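Local coordinates for protein glucoamylase (PDB 1LF6) that hydrolyses terminal alpha-1,4-linked glucose residues from the non-reducing ends of starch-type glucans, probably releasing beta-D-glucose, at residues A[599-602]-A[603-607]; A[608-612]-A[613-617]; A[620-623]-A[624-627]. All coordinates share one frame; numbering follows the deposited sequence.

Interaction 1 (A[599-602]-A[603-607]); sequences WPLL and TGERG
L602 and E605 meet across the first turns of helix 600-612, where CD2 of L602 touches OE2 of E605 at 3.9 Å. E605 reaches that point because its chain runs extended beyond CG, which itself lies over L601 O at 3.6 Å. The tight part of the contact is the backbone. G604 N bonds P600 O at 3.0 Å with an N-H...O angle of 157°, E605 N takes L601 O at 3.0 Å, and R606 N takes L602 O. The first turn is less regular: T603 N reaches W599 O at the N-cap position and P600 O, both weakly. T603 CB also sits 3.2 Å from P600 O. The side chain of W599 lies about 9 Å from that of E438, the likely proton donor. The side chains are looser, L601 CD1 coming no nearer to E605 OE1 than 4.3 Å. No solvent side offsets this, since every touching residue is buried. The polar ends are instead satisfied by other parts of the chain: T603 OG1 by P571 O and S572, E605 by a salt bridge to R436, R606 by one to D560. Buried charges paired in this way imply that E605 and R606 are probably both ionised.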
ATOM      1  N   TRP A 599       2.808   7.818 -12.993  1.00 14.78           N
ATOM      2  CA  TRP A 599       2.663   7.810 -11.545  1.00 14.05           C
ATOM      3  C   TRP A 599       1.883   9.002 -11.011  1.00 12.76           C
ATOM      4  O   TRP A 599       2.360  10.137 -11.052  1.00 11.86           O
ATOM      5  CB  TRP A 599       4.041   7.785 -10.873  1.00 12.58           C
ATOM      6  CG  TRP A 599       4.780   6.481 -11.016  1.00 13.38           C
ATOM      7  CD1 TRP A 599       5.001   5.779 -12.167  1.00 13.51           C
ATOM      8  CD2 TRP A 599       5.427   5.749  -9.970  1.00 12.53           C
ATOM      9  NE1 TRP A 599       5.747   4.658 -11.904  1.00 13.94           N
ATOM     10  CE2 TRP A 599       6.024   4.613 -10.563  1.00 13.61           C
ATOM     11  CE3 TRP A 599       5.562   5.943  -8.589  1.00 11.48           C
ATOM     12  CZ2 TRP A 599       6.746   3.670  -9.820  1.00 12.79           C
ATOM     13  CZ3 TRP A 599       6.282   5.006  -7.849  1.00 14.69           C
ATOM     14  CH2 TRP A 599       6.866   3.881  -8.471  1.00 11.46           C
ATOM     15  N   PRO A 600       0.662   8.768 -10.511  1.00 14.12           N
ATOM     16  CA  PRO A 600      -0.065   9.929  -9.990  1.00 14.65           C
ATOM     17  C   PRO A 600       0.774  10.619  -8.908  1.00 15.50           C
ATOM     18  O   PRO A 600       0.611  11.809  -8.643  1.00 15.61           O
ATOM     19  CB  PRO A 600      -1.376   9.326  -9.460  1.00 14.66           C
ATOM     20  CG  PRO A 600      -1.161   7.826  -9.485  1.00 19.84           C
ATOM     21  CD  PRO A 600      -0.217   7.594 -10.623  1.00 14.98           C
ATOM     22  N   LEU A 601       1.678   9.862  -8.292  1.00 15.81           N
ATOM     23  CA  LEU A 601       2.568  10.418  -7.270  1.00 15.08           C
ATOM     24  C   LEU A 601       3.318  11.608  -7.868  1.00 13.57           C
ATOM     25  O   LEU A 601       3.456  12.645  -7.231  1.00 13.37           O
ATOM     26  CB  LEU A 601       3.584   9.364  -6.810  1.00 13.13           C
ATOM     27  CG  LEU A 601       4.798   9.843  -5.999  1.00 14.95           C
ATOM     28  CD1 LEU A 601       4.348  10.480  -4.690  1.00 12.59           C
ATOM     29  CD2 LEU A 601       5.721   8.662  -5.724  1.00 14.70           C
ATOM     30  N   LEU A 602       3.800  11.447  -9.099  1.00 14.39           N
ATOM     31  CA  LEU A 602       4.542  12.506  -9.762  1.00 13.33           C
ATOM     32  C   LEU A 602       3.651  13.668 -10.190  1.00 13.63           C
ATOM     33  O   LEU A 602       4.136  14.777 -10.420  1.00 14.38           O
ATOM     34  CB  LEU A 602       5.317  11.936 -10.951  1.00 14.22           C
ATOM     35  CG  LEU A 602       6.334  10.889 -10.478  1.00 14.17           C
ATOM     36  CD1 LEU A 602       7.118  10.339 -11.664  1.00 13.06           C
ATOM     37  CD2 LEU A 602       7.267  11.530  -9.443  1.00 12.25           C
ATOM     38  N   THR A 603       2.351  13.418 -10.304  1.00 14.36           N
ATOM     39  CA  THR A 603       1.409  14.479 -10.650  1.00 14.03           C
ATOM     40  C   THR A 603       1.327  15.360  -9.406  1.00 13.23           C
ATOM     41  O   THR A 603       1.311  16.585  -9.493  1.00 14.27           O
ATOM     42  CB  THR A 603       0.007  13.913 -10.958  1.00 12.99           C
ATOM     43  OG1 THR A 603       0.054  13.166 -12.179  1.00 12.97           O
ATOM     44  CG2 THR A 603      -1.008  15.053 -11.095  1.00 12.61           C
ATOM     45  N   GLY A 604       1.277  14.710  -8.247  1.00 13.21           N
ATOM     46  CA  GLY A 604       1.218  15.426  -6.989  1.00 15.39           C
ATOM     47  C   GLY A 604       2.491  16.215  -6.745  1.00 13.67           C
ATOM     48  O   GLY A 604       2.439  17.369  -6.316  1.00 12.52           O
ATOM     49  N   GLU A 605       3.642  15.603  -7.018  1.00 13.16           N
ATOM     50  CA  GLU A 605       4.910  16.298  -6.812  1.00 12.92           C
ATOM     51  C   GLU A 605       5.034  17.521  -7.719  1.00 13.66           C
ATOM     52  O   GLU A 605       5.587  18.537  -7.300  1.00 11.84           O
ATOM     53  CB  GLU A 605       6.101  15.351  -7.018  1.00 14.82           C
ATOM     54  CG  GLU A 605       6.300  14.365  -5.863  1.00 15.53           C
ATOM     55  CD  GLU A 605       7.673  13.712  -5.857  1.00 15.13           C
ATOM     56  OE1 GLU A 605       7.909  12.838  -5.002  1.00 15.07           O
ATOM     57  OE2 GLU A 605       8.523  14.074  -6.699  1.00 15.97           O
ATOM     58  N   ARG A 606       4.523  17.431  -8.948  1.00 12.21           N
ATOM     59  CA  ARG A 606       4.578  18.572  -9.858  1.00 14.86           C
ATOM     60  C   ARG A 606       3.682  19.681  -9.316  1.00 13.63           C
ATOM     61  O   ARG A 606       4.011  20.866  -9.406  1.00 16.16           O
ATOM     62  CB  ARG A 606       4.105  18.198 -11.269  1.00 15.59           C
ATOM     63  CG  ARG A 606       3.846  19.415 -12.154  1.00 21.86           C
ATOM     64  CD  ARG A 606       5.120  20.244 -12.417  1.00 21.97           C
ATOM     65  NE  ARG A 606       5.908  19.646 -13.484  1.00 27.63           N
ATOM     66  CZ  ARG A 606       6.088  20.187 -14.683  1.00 23.78           C
ATOM     67  NH1 ARG A 606       6.817  19.550 -15.582  1.00 28.34           N
ATOM     68  NH2 ARG A 606       5.572  21.369 -14.981  1.00 24.72           N
ATOM     69  N   GLY A 607       2.536  19.285  -8.771  1.00 15.84           N
ATOM     70  CA  GLY A 607       1.612  20.252  -8.211  1.00 15.09           C
ATOM     71  C   GLY A 607       2.279  21.000  -7.076  1.00 16.62           C
ATOM     72  O   GLY A 607       2.112  22.210  -6.932  1.00 16.14           O
TER

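Interaction 2 (A[608-612]-A[613-617])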
ATOM      1  N   MET A 608       3.045  20.275  -6.268  1.00 17.27           N
ATOM      2  CA  MET A 608       3.741  20.889  -5.151  1.00 15.75           C
ATOM      3  C   MET A 608       4.780  21.868  -5.674  1.00 17.43           C
ATOM      4  O   MET A 608       4.990  22.938  -5.089  1.00 17.50           O
ATOM      5  CB  MET A 608       4.392  19.819  -4.273  1.00 14.50           C
ATOM      6  CG  MET A 608       3.401  19.053  -3.423  1.00 15.96           C
ATOM      7  SD  MET A 608       2.435  20.124  -2.303  1.00 15.22           S
ATOM      8  CE  MET A 608       3.638  20.484  -1.043  1.00 17.67           C
ATOM      9  N   TYR A 609       5.433  21.523  -6.780  1.00 16.16           N
ATOM     10  CA  TYR A 609       6.412  22.445  -7.344  1.00 16.93           C
ATOM     11  C   TYR A 609       5.700  23.703  -7.839  1.00 16.18           C
ATOM     12  O   TYR A 609       6.185  24.816  -7.641  1.00 17.21           O
ATOM     13  CB  TYR A 609       7.176  21.815  -8.514  1.00 16.16           C
ATOM     14  CG  TYR A 609       7.806  22.872  -9.397  1.00 16.99           C
ATOM     15  CD1 TYR A 609       7.155  23.327 -10.543  1.00 15.70           C
ATOM     16  CD2 TYR A 609       9.005  23.490  -9.032  1.00 16.89           C
ATOM     17  CE1 TYR A 609       7.674  24.377 -11.304  1.00 17.14           C
ATOM     18  CE2 TYR A 609       9.535  24.541  -9.783  1.00 17.77           C
ATOM     19  CZ  TYR A 609       8.862  24.983 -10.919  1.00 19.76           C
ATOM     20  OH  TYR A 609       9.361  26.034 -11.659  1.00 18.70           O
ATOM     21  N   GLU A 610       4.552  23.523  -8.481  1.00 18.02           N
ATOM     22  CA  GLU A 610       3.809  24.660  -8.999  1.00 19.04           C
ATOM     23  C   GLU A 610       3.470  25.647  -7.884  1.00 18.83           C
ATOM     24  O   GLU A 610       3.532  26.858  -8.090  1.00 20.37           O
ATOM     25  CB  GLU A 610       2.547  24.185  -9.721  1.00 20.28           C
ATOM     26  CG  GLU A 610       2.831  23.410 -11.013  1.00 21.45           C
ATOM     27  CD  GLU A 610       3.590  24.234 -12.054  1.00 22.54           C
ATOM     28  OE1 GLU A 610       3.216  25.404 -12.266  1.00 21.30           O
ATOM     29  OE2 GLU A 610       4.545  23.710 -12.672  1.00 21.18           O
ATOM     30  N   ILE A 611       3.127  25.138  -6.704  1.00 18.49           N
ATOM     31  CA  ILE A 611       2.820  26.005  -5.576  1.00 17.56           C
ATOM     32  C   ILE A 611       4.072  26.810  -5.236  1.00 18.87           C
ATOM     33  O   ILE A 611       4.006  28.026  -5.029  1.00 17.81           O
ATOM     34  CB  ILE A 611       2.376  25.195  -4.334  1.00 18.70           C
ATOM     35  CG1 ILE A 611       1.027  24.514  -4.618  1.00 18.71           C
ATOM     36  CG2 ILE A 611       2.260  26.119  -3.114  1.00 17.70           C
ATOM     37  CD1 ILE A 611       0.497  23.681  -3.465  1.00 16.35           C
ATOM     38  N   ALA A 612       5.213  26.131  -5.184  1.00 18.38           N
ATOM     39  CA  ALA A 612       6.485  26.794  -4.896  1.00 17.10           C
ATOM     40  C   ALA A 612       6.726  27.898  -5.921  1.00 16.11           C
ATOM     41  O   ALA A 612       7.323  28.927  -5.605  1.00 17.50           O
ATOM     42  CB  ALA A 612       7.622  25.780  -4.952  1.00 17.48           C
ATOM     43  N   ALA A 613       6.262  27.676  -7.147  1.00 15.97           N
ATOM     44  CA  ALA A 613       6.425  28.648  -8.226  1.00 20.38           C
ATOM     45  C   ALA A 613       5.357  29.739  -8.190  1.00 22.30           C
ATOM     46  O   ALA A 613       5.264  30.553  -9.107  1.00 23.50           O
ATOM     47  CB  ALA A 613       6.393  27.938  -9.579  1.00 15.96           C
ATOM     48  N   GLY A 614       4.550  29.744  -7.132  1.00 25.25           N
ATOM     49  CA  GLY A 614       3.507  30.745  -6.993  1.00 25.79           C
ATOM     50  C   GLY A 614       2.323  30.602  -7.939  1.00 27.54           C
ATOM     51  O   GLY A 614       1.646  31.586  -8.250  1.00 25.79           O
ATOM     52  N   LYS A 615       2.058  29.385  -8.399  1.00 27.64           N
ATOM     53  CA  LYS A 615       0.945  29.172  -9.315  1.00 28.11           C
ATOM     54  C   LYS A 615      -0.132  28.285  -8.716  1.00 26.92           C
ATOM     55  O   LYS A 615       0.100  27.599  -7.720  1.00 27.42           O
ATOM     56  CB  LYS A 615       1.451  28.566 -10.622  1.00 29.75           C
ATOM     57  CG  LYS A 615       2.576  29.362 -11.236  1.00 34.03           C
ATOM     58  CD  LYS A 615       2.811  28.982 -12.680  1.00 37.42           C
ATOM     59  CE  LYS A 615       3.982  29.766 -13.232  1.00 41.07           C
ATOM     60  NZ  LYS A 615       3.815  31.225 -12.979  1.00 44.05           N
ATOM     61  N   ASP A 616      -1.310  28.298  -9.333  1.00 26.75           N
ATOM     62  CA  ASP A 616      -2.431  27.494  -8.852  1.00 25.36           C
ATOM     63  C   ASP A 616      -2.121  26.024  -9.090  1.00 23.33           C
ATOM     64  O   ASP A 616      -1.643  25.648 -10.160  1.00 23.86           O
ATOM     65  CB  ASP A 616      -3.720  27.882  -9.591  1.00 28.50           C
ATOM     66  CG  ASP A 616      -4.967  27.303  -8.940  1.00 30.64           C
ATOM     67  OD1 ASP A 616      -6.033  27.306  -9.591  1.00 33.24           O
ATOM     68  OD2 ASP A 616      -4.889  26.854  -7.775  1.00 30.70           O
ATOM     69  N   ALA A 617      -2.394  25.193  -8.091  1.00 22.00           N
ATOM     70  CA  ALA A 617      -2.135  23.767  -8.203  1.00 21.02           C
ATOM     71  C   ALA A 617      -3.427  22.957  -8.238  1.00 20.47           C
ATOM     72  O   ALA A 617      -3.398  21.724  -8.292  1.00 19.97           O
ATOM     73  CB  ALA A 617      -1.271  23.314  -7.038  1.00 20.49           C
TER
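G614 turns the backbone to a positive phi of 71° directly after A613 has left helical geometry, and with it helix 600-612 ends in a Schellman motif. Two bonds define the motif. K615 N reaches back to E610 O at 2.9 Å, nearly straight at 162°, while G614 N, the amide of the C-prime residue, takes I611 O at 2.8 Å from well above the carbonyl plane. One residue earlier the ordinary helical pattern still holds, with A613 N bonded to Y609 O.

Side chains pack around this reversal in three places. The ring of Y609 is brought near A613 by its first torsion, which sets CG opposite the backbone N (chi1 160°); CZ lies 4.1 Å from A613 CB, an oblique approach, and the hydroxyl goes on to bond A547 O. E610 bends at chi2, and its OE1 meets the aliphatic part of K615, at CD, at 3.6 Å. The two side chains run at a slant to each other, and K615 NZ stays 5.9 Å from E610 OE1, so the charged ends do not touch and the contact is with the lysine's methylenes. OE2 of E610 lies at the edge of the Y609 ring, in its plane, and forms a long, weak ion pair with R606.

Beyond the turn the chain comes back alongside the helix. Residues 613-617 link helix 600-612 to helix 618-627, two consecutive helices of the catalytic domain. The D616 side chain caps a backbone N at the start of the second, and its OD2 also bonds T618 OG1. A617 points its methyl toward the helix it has just left, and its CB comes to 3.5 Å from I611 CG1, with I611 CD1 at 4.0 Å.

Interaction 3 (A[620-623]-A[624-627]); sequences YVKA and MEKF
M624 begins the second half of this helical contact by bonding its N to Y620 O at 3.1 Å, nearly straight at 165°, while its CG rests 3.5 Å from the same oxygen. E625 follows, its N on V621 O. Its CG lies beside the backbone N (chi1 -70°) and the rest of the chain is extended, laying the carboxylate alongside two neighbours: OE1 against V621 CG1 at 3.3 Å and OE2 against K622 CD at 3.5 Å. OE1 is also bonded by Y659 OH of helix 653-668, whereas K622 NZ remains 5.3 Å from E625 OE2, too far for direct contact. With E625 cut back to an alanine, Y659 OH would probably lose this partner, and V621 CG1 and the K622 methylenes the carboxylate along them. K626 bonds K622 O through its N and drapes CG over that oxygen at 3.2 Å, on the exposed side of the helix. F627 ends the segment with its N on A623 O at 2.9 Å; the ring approaches that oxygen obliquely, with CE1 4.2 Å from A623 CB. Four successive i to i+4 backbone bonds, with buried V621, M624 and F627 facing other parts of the fold, are typical of an amphipathic helix, here packed against helices 600-612 and 653-668 in the family 15 glycosyl hydrolase domain, an (alpha/alpha) barrel.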
ATOM      1  N   TYR A 620      -3.815  19.995 -10.431  1.00 18.11           N
ATOM      2  CA  TYR A 620      -3.038  18.831 -10.018  1.00 17.51           C
ATOM      3  C   TYR A 620      -3.790  18.125  -8.901  1.00 16.38           C
ATOM      4  O   TYR A 620      -3.738  16.902  -8.788  1.00 15.73           O
ATOM      5  CB  TYR A 620      -1.641  19.256  -9.557  1.00 17.83           C
ATOM      6  CG  TYR A 620      -0.843  19.850 -10.685  1.00 19.78           C
ATOM      7  CD1 TYR A 620      -0.151  19.033 -11.583  1.00 18.95           C
ATOM      8  CD2 TYR A 620      -0.867  21.222 -10.927  1.00 20.38           C
ATOM      9  CE1 TYR A 620       0.488  19.570 -12.697  1.00 19.97           C
ATOM     10  CE2 TYR A 620      -0.231  21.769 -12.042  1.00 22.05           C
ATOM     11  CZ  TYR A 620       0.441  20.938 -12.924  1.00 21.40           C
ATOM     12  OH  TYR A 620       1.047  21.476 -14.041  1.00 23.94           O
ATOM     13  N   VAL A 621      -4.488  18.893  -8.069  1.00 15.07           N
ATOM     14  CA  VAL A 621      -5.280  18.284  -7.010  1.00 15.79           C
ATOM     15  C   VAL A 621      -6.404  17.504  -7.705  1.00 15.89           C
ATOM     16  O   VAL A 621      -6.637  16.328  -7.413  1.00 17.20           O
ATOM     17  CB  VAL A 621      -5.895  19.356  -6.064  1.00 16.68           C
ATOM     18  CG1 VAL A 621      -6.936  18.722  -5.154  1.00 16.98           C
ATOM     19  CG2 VAL A 621      -4.798  20.000  -5.224  1.00 11.82           C
ATOM     20  N   LYS A 622      -7.082  18.161  -8.642  1.00 16.66           N
ATOM     21  CA  LYS A 622      -8.177  17.533  -9.381  1.00 17.96           C
ATOM     22  C   LYS A 622      -7.729  16.300 -10.161  1.00 17.29           C
ATOM     23  O   LYS A 622      -8.463  15.319 -10.246  1.00 19.10           O
ATOM     24  CB  LYS A 622      -8.827  18.543 -10.337  1.00 19.73           C
ATOM     25  CG  LYS A 622      -9.552  19.678  -9.621  1.00 23.94           C
ATOM     26  CD  LYS A 622     -10.705  19.150  -8.781  1.00 27.32           C
ATOM     27  CE  LYS A 622     -11.193  20.182  -7.776  1.00 28.29           C
ATOM     28  NZ  LYS A 622     -11.529  21.466  -8.442  1.00 34.51           N
ATOM     29  N   ALA A 623      -6.531  16.349 -10.733  1.00 16.53           N
ATOM     30  CA  ALA A 623      -6.018  15.211 -11.485  1.00 15.40           C
ATOM     31  C   ALA A 623      -5.824  14.001 -10.567  1.00 15.79           C
ATOM     32  O   ALA A 623      -6.202  12.879 -10.911  1.00 15.64           O
ATOM     33  CB  ALA A 623      -4.706  15.574 -12.155  1.00 15.33           C
ATOM     34  N   MET A 624      -5.222  14.224  -9.404  1.00 15.17           N
ATOM     35  CA  MET A 624      -5.013  13.128  -8.471  1.00 15.69           C
ATOM     36  C   MET A 624      -6.348  12.529  -8.035  1.00 16.58           C
ATOM     37  O   MET A 624      -6.466  11.309  -7.866  1.00 16.07           O
ATOM     38  CB  MET A 624      -4.220  13.598  -7.244  1.00 16.72           C
ATOM     39  CG  MET A 624      -2.733  13.828  -7.518  1.00 13.98           C
ATOM     40  SD  MET A 624      -1.742  13.863  -6.016  1.00 13.38           S
ATOM     41  CE  MET A 624      -1.535  12.134  -5.688  1.00 12.17           C
ATOM     42  N   GLU A 625      -7.356  13.382  -7.869  1.00 17.52           N
ATOM     43  CA  GLU A 625      -8.678  12.919  -7.451  1.00 17.80           C
ATOM     44  C   GLU A 625      -9.296  12.003  -8.498  1.00 17.51           C
ATOM     45  O   GLU A 625      -9.888  10.980  -8.163  1.00 16.72           O
ATOM     46  CB  GLU A 625      -9.600  14.116  -7.173  1.00 18.95           C
ATOM     47  CG  GLU A 625      -9.196  14.876  -5.919  1.00 20.18           C
ATOM     48  CD  GLU A 625      -9.937  16.186  -5.731  1.00 21.49           C
ATOM     49  OE1 GLU A 625      -9.630  16.889  -4.745  1.00 21.57           O
ATOM     50  OE2 GLU A 625     -10.816  16.512  -6.559  1.00 22.58           O
ATOM     51  N   LYS A 626      -9.136  12.360  -9.767  1.00 18.61           N
ATOM     52  CA  LYS A 626      -9.682  11.561 -10.853  1.00 18.08           C
ATOM     53  C   LYS A 626      -8.876  10.276 -11.051  1.00 18.59           C
ATOM     54  O   LYS A 626      -9.407   9.277 -11.531  1.00 20.21           O
ATOM     55  CB  LYS A 626      -9.709  12.383 -12.147  1.00 20.22           C
ATOM     56  CG  LYS A 626     -10.503  13.688 -12.028  1.00 22.64           C
ATOM     57  CD  LYS A 626     -10.421  14.517 -13.297  1.00 25.17           C
ATOM     58  CE  LYS A 626     -10.947  15.934 -13.083  1.00 26.97           C
ATOM     59  NZ  LYS A 626     -12.338  15.930 -12.563  1.00 29.36           N
ATOM     60  N   PHE A 627      -7.600  10.297 -10.672  1.00 16.43           N
ATOM     61  CA  PHE A 627      -6.759   9.113 -10.812  1.00 15.01           C
ATOM     62  C   PHE A 627      -7.163   8.048  -9.798  1.00 16.41           C
ATOM     63  O   PHE A 627      -6.952   6.854 -10.018  1.00 16.75           O
ATOM     64  CB  PHE A 627      -5.281   9.478 -10.625  1.00 14.56           C
ATOM     65  CG  PHE A 627      -4.643  10.084 -11.845  1.00 14.35           C
ATOM     66  CD1 PHE A 627      -3.730  11.129 -11.723  1.00 13.67           C
ATOM     67  CD2 PHE A 627      -4.955   9.612 -13.123  1.00 13.15           C
ATOM     68  CE1 PHE A 627      -3.137  11.698 -12.857  1.00 12.14           C
ATOM     69  CE2 PHE A 627      -4.368  10.176 -14.260  1.00  9.35           C
ATOM     70  CZ  PHE A 627      -3.457  11.222 -14.128  1.00  9.92           C
TER

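Overall arrangement
The chain enters interaction 1 at the start of helix 600-612, passes through interaction 2 at its end, and reaches interaction 3 on helix 618-627. The three follow in series, neither nesting nor crossing, and each spans neighbouring residues; interaction 2 alone closes a loop, the turn between the helices. That turn folds the second helix back on the first: the centres of interactions 1 and 3 lie 9 Å apart, and Y620 CE1 packs on R606 CG at 3.4 Å, M624 SD on G604 CA at 3.5 Å. Y620 also meets E610, linking interactions 2 and 3. Helix 653-668 touches side chains from all three, tying the pair into the helical catalytic domain.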